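Local coordinates for protein glutathione transferase (Phanerochaete chrysosporium, PDB 4F0C) that probably conjugates or otherwise transforms substrates with the help of glutathione, and holds oxidized glutathione disulfide in its pocket, at residues A[5-13]-A[30-39]. Residues are numbered along the deposited sequence; the frame is centred on the assembly and turned at random.
Sequences KQFTLFNHQ and LSFETVYVNL. With SO4 (sulfate ion), chain D; SO4 (sulfate ion), chain G.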
loop_
_atom_site.group_PDB
_atom_site.type_symbol
_atom_site.label_atom_id
_atom_site.label_comp_id
_atom_site.label_asym_id
_atom_site.label_seq_id
_atom_site.Cartn_x
_atom_site.Cartn_y
_atom_site.Cartn_z
ATOM N N LYS A 5 0.947 -15.387 26.062
ATOM C CA LYS A 5 1.496 -14.108 25.654
ATOM C C LYS A 5 0.391 -13.257 25.057
ATOM O O LYS A 5 -0.669 -13.775 24.702
ATOM C CB LYS A 5 2.626 -14.334 24.664
ATOM C CG LYS A 5 3.799 -15.134 25.267
ATOM C CD LYS A 5 5.011 -15.160 24.296
ATOM C CE LYS A 5 6.279 -15.771 24.964
ATOM N NZ LYS A 5 7.442 -15.511 24.046
ATOM N N GLN A 6 0.626 -11.951 24.964
ATOM C CA GLN A 6 -0.422 -11.076 24.494
ATOM C C GLN A 6 -0.826 -11.325 23.050
ATOM O O GLN A 6 -2.003 -11.344 22.744
ATOM C CB GLN A 6 -0.064 -9.596 24.647
ATOM C CG GLN A 6 -1.197 -8.678 24.101
ATOM C CD GLN A 6 -1.109 -7.256 24.625
ATOM O OE1 GLN A 6 -0.116 -6.882 25.256
ATOM N NE2 GLN A 6 -2.151 -6.453 24.369
ATOM N N PHE A 7 0.160 -11.458 22.164
ATOM C CA PHE A 7 -0.098 -11.508 20.729
ATOM C C PHE A 7 0.351 -12.825 20.143
ATOM O O PHE A 7 1.336 -13.420 20.609
ATOM C CB PHE A 7 0.677 -10.381 20.005
ATOM C CG PHE A 7 0.302 -8.992 20.468
ATOM C CD1 PHE A 7 -0.899 -8.402 20.058
ATOM C CD2 PHE A 7 1.142 -8.296 21.336
ATOM C CE1 PHE A 7 -1.238 -7.081 20.471
ATOM C CE2 PHE A 7 0.831 -7.016 21.765
ATOM C CZ PHE A 7 -0.381 -6.395 21.342
ATOM N N THR A 8 -0.374 -13.272 19.121
ATOM C CA THR A 8 0.166 -14.256 18.184
ATOM C C THR A 8 0.473 -13.500 16.908
ATOM O O THR A 8 -0.417 -12.847 16.319
ATOM C CB THR A 8 -0.819 -15.396 17.852
ATOM O OG1 THR A 8 -1.105 -16.126 19.035
ATOM C CG2 THR A 8 -0.231 -16.361 16.813
ATOM N N LEU A 9 1.733 -13.564 16.491
ATOM C CA LEU A 9 2.138 -12.999 15.210
ATOM C C LEU A 9 2.333 -14.140 14.216
ATOM O O LEU A 9 3.201 -14.989 14.403
ATOM C CB LEU A 9 3.459 -12.210 15.340
ATOM C CG LEU A 9 4.076 -11.688 14.024
ATOM C CD1 LEU A 9 3.130 -10.742 13.249
ATOM C CD2 LEU A 9 5.451 -10.989 14.282
ATOM N N PHE A 10 1.533 -14.165 13.158
ATOM C CA PHE A 10 1.760 -15.119 12.096
ATOM C C PHE A 10 2.811 -14.503 11.179
ATOM O O PHE A 10 2.624 -13.415 10.631
ATOM C CB PHE A 10 0.460 -15.429 11.342
ATOM C CG PHE A 10 -0.579 -16.130 12.192
ATOM C CD1 PHE A 10 -0.502 -17.500 12.412
ATOM C CD2 PHE A 10 -1.627 -15.417 12.765
ATOM C CE1 PHE A 10 -1.454 -18.162 13.171
ATOM C CE2 PHE A 10 -2.601 -16.075 13.529
ATOM C CZ PHE A 10 -2.494 -17.447 13.744
ATOM N N ASN A 11 3.936 -15.200 11.070
ATOM C CA ASN A 11 5.103 -14.677 10.401
ATOM C C ASN A 11 5.609 -15.707 9.380
ATOM O O ASN A 11 5.023 -16.787 9.205
ATOM C CB ASN A 11 6.171 -14.350 11.480
ATOM C CG ASN A 11 7.179 -13.283 11.033
ATOM O OD1 ASN A 11 7.189 -12.870 9.877
ATOM N ND2 ASN A 11 8.027 -12.843 11.953
ATOM N N HIS A 12 6.700 -15.371 8.699
ATOM C CA HIS A 12 7.405 -16.307 7.831
ATOM C C HIS A 12 8.900 -16.018 7.986
ATOM O O HIS A 12 9.284 -14.854 8.188
ATOM C CB HIS A 12 7.003 -16.127 6.353
ATOM C CG HIS A 12 7.496 -17.230 5.471
ATOM N ND1 HIS A 12 8.535 -17.067 4.581
ATOM C CD2 HIS A 12 7.132 -18.535 5.386
ATOM C CE1 HIS A 12 8.773 -18.213 3.962
ATOM N NE2 HIS A 12 7.936 -19.120 4.436
ATOM N N GLN A 13 9.727 -17.061 7.904
ATOM C CA GLN A 13 11.153 -16.922 8.132
ATOM C C GLN A 13 11.834 -16.121 7.020
ATOM O O GLN A 13 12.692 -15.279 7.291
ATOM C CB GLN A 13 11.825 -18.304 8.292
ATOM C CG GLN A 13 11.290 -19.157 9.458
ATOM C CD GLN A 13 10.218 -20.152 9.021
ATOM O OE1 GLN A 13 9.431 -19.884 8.103
ATOM N NE2 GLN A 13 10.193 -21.311 9.672
ATOM N N LEU A 30 6.595 -5.715 24.134
ATOM C CA LEU A 30 5.319 -6.440 24.214
ATOM C C LEU A 30 5.515 -7.954 24.072
ATOM O O LEU A 30 6.432 -8.401 23.388
ATOM C CB LEU A 30 4.378 -5.929 23.114
ATOM C CG LEU A 30 3.890 -4.482 23.328
ATOM C CD1 LEU A 30 3.271 -3.837 22.054
ATOM C CD2 LEU A 30 2.896 -4.440 24.497
ATOM N N SER A 31 4.656 -8.749 24.706
ATOM C CA SER A 31 4.840 -10.202 24.674
ATOM C C SER A 31 4.137 -10.846 23.472
ATOM O O SER A 31 2.995 -10.509 23.147
ATOM C CB SER A 31 4.387 -10.845 25.988
ATOM O OG SER A 31 2.994 -10.695 26.145
ATOM N N PHE A 32 4.800 -11.785 22.812
ATOM C CA PHE A 32 4.198 -12.378 21.619
ATOM C C PHE A 32 4.779 -13.739 21.301
ATOM O O PHE A 32 5.972 -13.975 21.501
ATOM C CB PHE A 32 4.290 -11.443 20.385
ATOM C CG PHE A 32 5.712 -11.187 19.858
ATOM C CD1 PHE A 32 6.544 -10.223 20.455
ATOM C CD2 PHE A 32 6.179 -11.853 18.726
ATOM C CE1 PHE A 32 7.841 -9.955 19.953
ATOM C CE2 PHE A 32 7.457 -11.599 18.214
ATOM C CZ PHE A 32 8.291 -10.640 18.826
ATOM N N GLU A 33 3.928 -14.640 20.826
ATOM C CA GLU A 33 4.427 -15.877 20.250
ATOM C C GLU A 33 4.461 -15.680 18.734
ATOM O O GLU A 33 3.698 -14.873 18.171
ATOM C CB GLU A 33 3.546 -17.065 20.608
ATOM C CG GLU A 33 2.190 -16.981 20.007
ATOM C CD GLU A 33 1.450 -18.323 19.980
ATOM O OE1 GLU A 33 0.266 -18.309 19.604
ATOM O OE2 GLU A 33 2.033 -19.377 20.314
ATOM N N THR A 34 5.368 -16.395 18.088
ATOM C CA THR A 34 5.492 -16.347 16.636
ATOM C C THR A 34 5.122 -17.690 16.077
ATOM O O THR A 34 5.633 -18.705 16.513
ATOM C CB THR A 34 6.911 -15.975 16.199
ATOM O OG1 THR A 34 7.191 -14.653 16.661
ATOM C CG2 THR A 34 7.018 -15.973 14.665
ATOM N N VAL A 35 4.204 -17.676 15.116
ATOM C CA VAL A 35 3.821 -18.881 14.400
ATOM C C VAL A 35 4.230 -18.716 12.938
ATOM O O VAL A 35 3.731 -17.814 12.244
ATOM C CB VAL A 35 2.298 -19.098 14.456
ATOM C CG1 VAL A 35 1.921 -20.318 13.599
ATOM C CG2 VAL A 35 1.816 -19.265 15.913
ATOM N N TYR A 36 5.152 -19.554 12.478
ATOM C CA TYR A 36 5.544 -19.531 11.077
ATOM C C TYR A 36 4.574 -20.357 10.246
ATOM O O TYR A 36 4.440 -21.572 10.431
ATOM C CB TYR A 36 6.979 -20.027 10.889
ATOM C CG TYR A 36 8.006 -19.152 11.568
ATOM C CD1 TYR A 36 8.181 -17.815 11.184
ATOM C CD2 TYR A 36 8.809 -19.660 12.596
ATOM C CE1 TYR A 36 9.130 -17.002 11.822
ATOM C CE2 TYR A 36 9.753 -18.862 13.230
ATOM C CZ TYR A 36 9.914 -17.544 12.841
ATOM O OH TYR A 36 10.855 -16.772 13.484
ATOM N N VAL A 37 3.902 -19.675 9.332
ATOM C CA VAL A 37 2.927 -20.282 8.446
ATOM C C VAL A 37 3.719 -20.852 7.295
ATOM O O VAL A 37 4.576 -20.178 6.718
ATOM C CB VAL A 37 1.952 -19.220 7.922
ATOM C CG1 VAL A 37 0.918 -19.855 7.010
ATOM C CG2 VAL A 37 1.282 -18.513 9.090
ATOM N N ASN A 38 3.480 -22.103 6.963
ATOM C CA ASN A 38 4.288 -22.687 5.915
ATOM C C ASN A 38 3.666 -22.576 4.519
ATOM O O ASN A 38 2.700 -23.263 4.173
ATOM C CB ASN A 38 4.700 -24.105 6.266
ATOM C CG ASN A 38 4.719 -24.995 5.070
ATOM O OD1 ASN A 38 3.815 -25.796 4.896
ATOM N ND2 ASN A 38 5.702 -24.812 4.195
ATOM N N LEU A 39 4.253 -21.689 3.725
ATOM C CA LEU A 39 3.713 -21.313 2.425
ATOM C C LEU A 39 3.831 -22.441 1.378
ATOM O O LEU A 39 3.088 -22.465 0.394
ATOM C CB LEU A 39 4.389 -20.019 1.952
ATOM C CG LEU A 39 4.507 -18.905 3.011
ATOM C CD1 LEU A 39 5.280 -17.683 2.491
ATOM C CD2 LEU A 39 3.146 -18.474 3.582
HETATM S S SO4 D . 7.508 -18.139 21.018
HETATM O O1 SO4 D . 7.324 -17.565 19.685
HETATM O O2 SO4 D . 7.254 -19.568 20.904
HETATM O O3 SO4 D . 8.883 -17.911 21.456
HETATM O O4 SO4 D . 6.610 -17.578 22.025
HETATM S S SO4 G . 8.354 -22.017 2.761
HETATM O O1 SO4 G . 7.677 -21.240 1.722
HETATM O O2 SO4 G . 8.341 -23.426 2.385
HETATM O O3 SO4 G . 9.734 -21.554 2.878
HETATM O O4 SO4 G . 7.664 -21.848 4.040
HETATM O O HOH W 1 7.512 -12.404 23.960
HETATM O O HOH W 2 2.412 -7.778 26.179
HETATM O O HOH W 3 8.515 -13.089 14.811
HETATM O O HOH W 4 7.227 -21.547 7.451
#
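Phe7 bonds to both Ser31 and Glu33, its N giving to Ser31 O and its O accepting from Glu33 N, across parallel strands 7-11 and 32-36, whose short axes lie 28° apart. The alternation runs on: Leu9 N gives to Glu33 O (2.9 Å, 179° at the hydrogen), Val35 N to Leu9 O, Asn11 N to Val35 O and Val37 N to Asn11 O. Before the strands, Ser31 OG accepts from Gln6 N at 2.9 Å. Among side-chain bonds, Thr8 OG1 gives its proton to the anti lone pair of Glu33 OE1 (2.6 Å) and also bonds His64. Lys5 NZ and Thr34 N each hydrogen-bond a different oxygen of a sulfate, probably from the crystallisation liquor. Apolar contacts join Phe10 CD1 to Val35 CB, 3.8 Å apart, and Phe7 CB to Phe32 CB. Contacts over ring faces gather at the C-terminal end. Gln13, bent at chi2 (96°), lays its amide nearly parallel to the Tyr36 ring, Gln13 CG 3.7 Å from the ring centroid; Thr34 CG2 lies over the opposite face, toward its rim. With an alanine here, the Gln13 amide would probably lose its stacking surface and Thr34 CG2 its partner. Leu39 CD1 makes a CH-pi contact over one His12 face. With helix 18-28, the strands form the beta-alpha-beta unit that opens the thioredoxin-like domain of glutathione transferases.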